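Side-chain contact in putative PadR-family transcriptional regulatory protein (Bacteroides fragilis, PDB 5H20), which probably regulates transcription as a PadR-family DNA-binding factor, gripping DNA through a winged helix-turn-helix domain: residues W66-S69 with P73-K76. Sequence-based numbering, arbitrary orientation.
Sequences WVES and PPRK. With GLC (alpha-D-glucopyranose), chain E; PO4 (phosphate ion), chain D.
The Trp66 indole lies alongside the Lys76 chain and obliquely against Pro74, which just precedes strand 75-80, at the outer end of the beta hairpin formed by strands 62-67 and 75-80. Its CG sits beside the backbone N and anti to the carbonyl carbon (chi1 -66°), which carries the indole across to its non-hydrogen-bonded partner Lys76. The two side chains point the same way. Lys76 CG covers one face of the indole in a CH-pi contact, 3.9 Å from the centroid of the Trp66 six-membered ring, while Lys76 CE lies against its far rim, 3.5 Å from Trp66 CH2. Pro74 CB comes within 3.5 Å of Trp66 CE3. Glu68, just beyond the end of strand 62-67, bends at chi2 (-92°) and brings its carboxylate to the same proline, with OE2 3.4 Å from Pro74 CB. Behind these side chains Val67 and Arg75 form a hydrogen-bonded antiparallel pair: Val67 N gives a nearly straight bond to Arg75 O (2.8 Å, 173°), and Arg75 N returns a longer one to Val67 O (3.1 Å). A water bridges Val67 O and Pro73 O, linking the backbones where the strands part. Arg75 starts on the same sheet face as Val67, but its chain, bent at chi3, leads the guanidinium away to a phosphate ion, probably from the crystallisation liquor. Arg75 NH1 and NH2 both donate to phosphate O2 (NH2 at 3.1 Å), and NH2 bonds weakly to glucose O1. Glucose O3 donates to Lys76 O; Ala30 N and Ser31 N also bind the sugar. This hairpin is the wing expected of a winged helix-turn-helix fold. Paired backbones tie its strands together near the turn, and the arginine marks a site able to take an anion, possibly a DNA phosphate.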
loop_
_atom_site.group_PDB
_atom_site.type_symbol
_atom_site.label_atom_id
_atom_site.label_comp_id
_atom_site.label_asym_id
_atom_site.label_seq_id
_atom_site.Cartn_x
_atom_site.Cartn_y
_atom_site.Cartn_z
ATOM N N TRP A 66 26.405 3.809 -11.281
ATOM C CA TRP A 66 26.415 4.098 -12.712
ATOM C C TRP A 66 27.231 3.038 -13.469
ATOM O O TRP A 66 28.355 2.714 -13.079
ATOM C CB TRP A 66 27.003 5.482 -12.971
ATOM C CG TRP A 66 26.191 6.612 -12.432
ATOM C CD1 TRP A 66 26.387 7.278 -11.255
ATOM C CD2 TRP A 66 25.055 7.227 -13.061
ATOM N NE1 TRP A 66 25.445 8.265 -11.111
ATOM C CE2 TRP A 66 24.613 8.259 -12.204
ATOM C CE3 TRP A 66 24.372 7.006 -14.268
ATOM C CZ2 TRP A 66 23.509 9.080 -12.514
ATOM C CZ3 TRP A 66 23.276 7.827 -14.588
ATOM C CH2 TRP A 66 22.861 8.853 -13.711
ATOM N N VAL A 67 26.635 2.492 -14.526
ATOM C CA VAL A 67 27.317 1.601 -15.447
ATOM C C VAL A 67 27.757 2.476 -16.619
ATOM O O VAL A 67 26.934 3.028 -17.348
ATOM C CB VAL A 67 26.420 0.410 -15.888
ATOM C CG1 VAL A 67 27.086 -0.406 -16.992
ATOM C CG2 VAL A 67 26.085 -0.491 -14.702
ATOM N N GLU A 68 29.072 2.608 -16.768
ATOM C CA GLU A 68 29.680 3.538 -17.724
ATOM C C GLU A 68 30.228 2.765 -18.907
ATOM O O GLU A 68 30.915 1.747 -18.736
ATOM C CB GLU A 68 30.795 4.346 -17.049
ATOM C CG GLU A 68 30.343 5.194 -15.855
ATOM C CD GLU A 68 29.963 6.616 -16.236
ATOM O OE1 GLU A 68 30.685 7.205 -17.088
ATOM O OE2 GLU A 68 28.961 7.153 -15.672
ATOM N N SER A 69 29.914 3.253 -20.102
ATOM C CA SER A 69 30.269 2.587 -21.357
ATOM C C SER A 69 30.796 3.602 -22.370
ATOM O O SER A 69 30.777 4.808 -22.124
ATOM C CB SER A 69 29.041 1.826 -21.899
ATOM O OG SER A 69 29.009 1.742 -23.321
ATOM N N PRO A 73 24.943 5.701 -23.144
ATOM C CA PRO A 73 25.003 6.605 -21.993
ATOM C C PRO A 73 25.184 5.846 -20.669
ATOM O O PRO A 73 25.055 4.607 -20.655
ATOM C CB PRO A 73 23.624 7.292 -22.032
ATOM C CG PRO A 73 22.736 6.247 -22.604
ATOM C CD PRO A 73 23.568 5.612 -23.681
ATOM N N PRO A 74 25.501 6.568 -19.567
ATOM C CA PRO A 74 25.527 5.916 -18.243
ATOM C C PRO A 74 24.142 5.446 -17.799
ATOM O O PRO A 74 23.154 6.180 -17.942
ATOM C CB PRO A 74 26.018 7.027 -17.308
ATOM C CG PRO A 74 26.783 7.959 -18.190
ATOM C CD PRO A 74 26.068 7.938 -19.511
ATOM N N ARG A 75 24.079 4.227 -17.275
ATOM C CA ARG A 75 22.822 3.616 -16.870
ATOM C C ARG A 75 22.855 3.367 -15.366
ATOM O O ARG A 75 23.895 2.979 -14.823
ATOM C CB ARG A 75 22.601 2.306 -17.626
ATOM C CG ARG A 75 22.612 2.429 -19.147
ATOM C CD ARG A 75 22.482 1.063 -19.802
ATOM N NE ARG A 75 21.113 0.572 -19.703
ATOM C CZ ARG A 75 20.741 -0.708 -19.733
ATOM N NH1 ARG A 75 21.637 -1.680 -19.874
ATOM N NH2 ARG A 75 19.453 -1.016 -19.621
ATOM N N LYS A 76 21.734 3.631 -14.701
ATOM C CA LYS A 76 21.602 3.433 -13.263
ATOM C C LYS A 76 21.309 1.959 -12.996
ATOM O O LYS A 76 20.410 1.361 -13.585
ATOM C CB LYS A 76 20.504 4.323 -12.674
ATOM C CG LYS A 76 20.844 5.811 -12.549
ATOM C CD LYS A 76 19.591 6.585 -12.174
ATOM C CE LYS A 76 19.804 8.094 -12.170
ATOM N NZ LYS A 76 19.624 8.727 -10.832
HETATM C C1 GLC E . 18.529 2.768 -18.708
HETATM C C2 GLC E . 18.244 1.964 -17.438
HETATM C C3 GLC E . 17.897 2.818 -16.210
HETATM C C4 GLC E . 18.481 4.235 -16.192
HETATM C C5 GLC E . 18.364 4.971 -17.537
HETATM C C6 GLC E . 19.624 5.794 -17.819
HETATM O O1 GLC E . 17.950 2.071 -19.815
HETATM O O2 GLC E . 17.151 1.073 -17.685
HETATM O O3 GLC E . 18.306 2.127 -15.023
HETATM O O4 GLC E . 17.789 5.005 -15.198
HETATM O O5 GLC E . 18.007 4.113 -18.653
HETATM O O6 GLC E . 19.627 6.964 -16.988
HETATM P P PO4 D . 20.266 -5.473 -19.856
HETATM O O1 PO4 D . 21.736 -5.211 -20.098
HETATM O O2 PO4 D . 19.543 -4.163 -19.653
HETATM O O3 PO4 D . 20.093 -6.338 -18.629
HETATM O O4 PO4 D . 19.677 -6.181 -21.053
HETATM O O HOH W 1 26.350 1.982 -19.944
#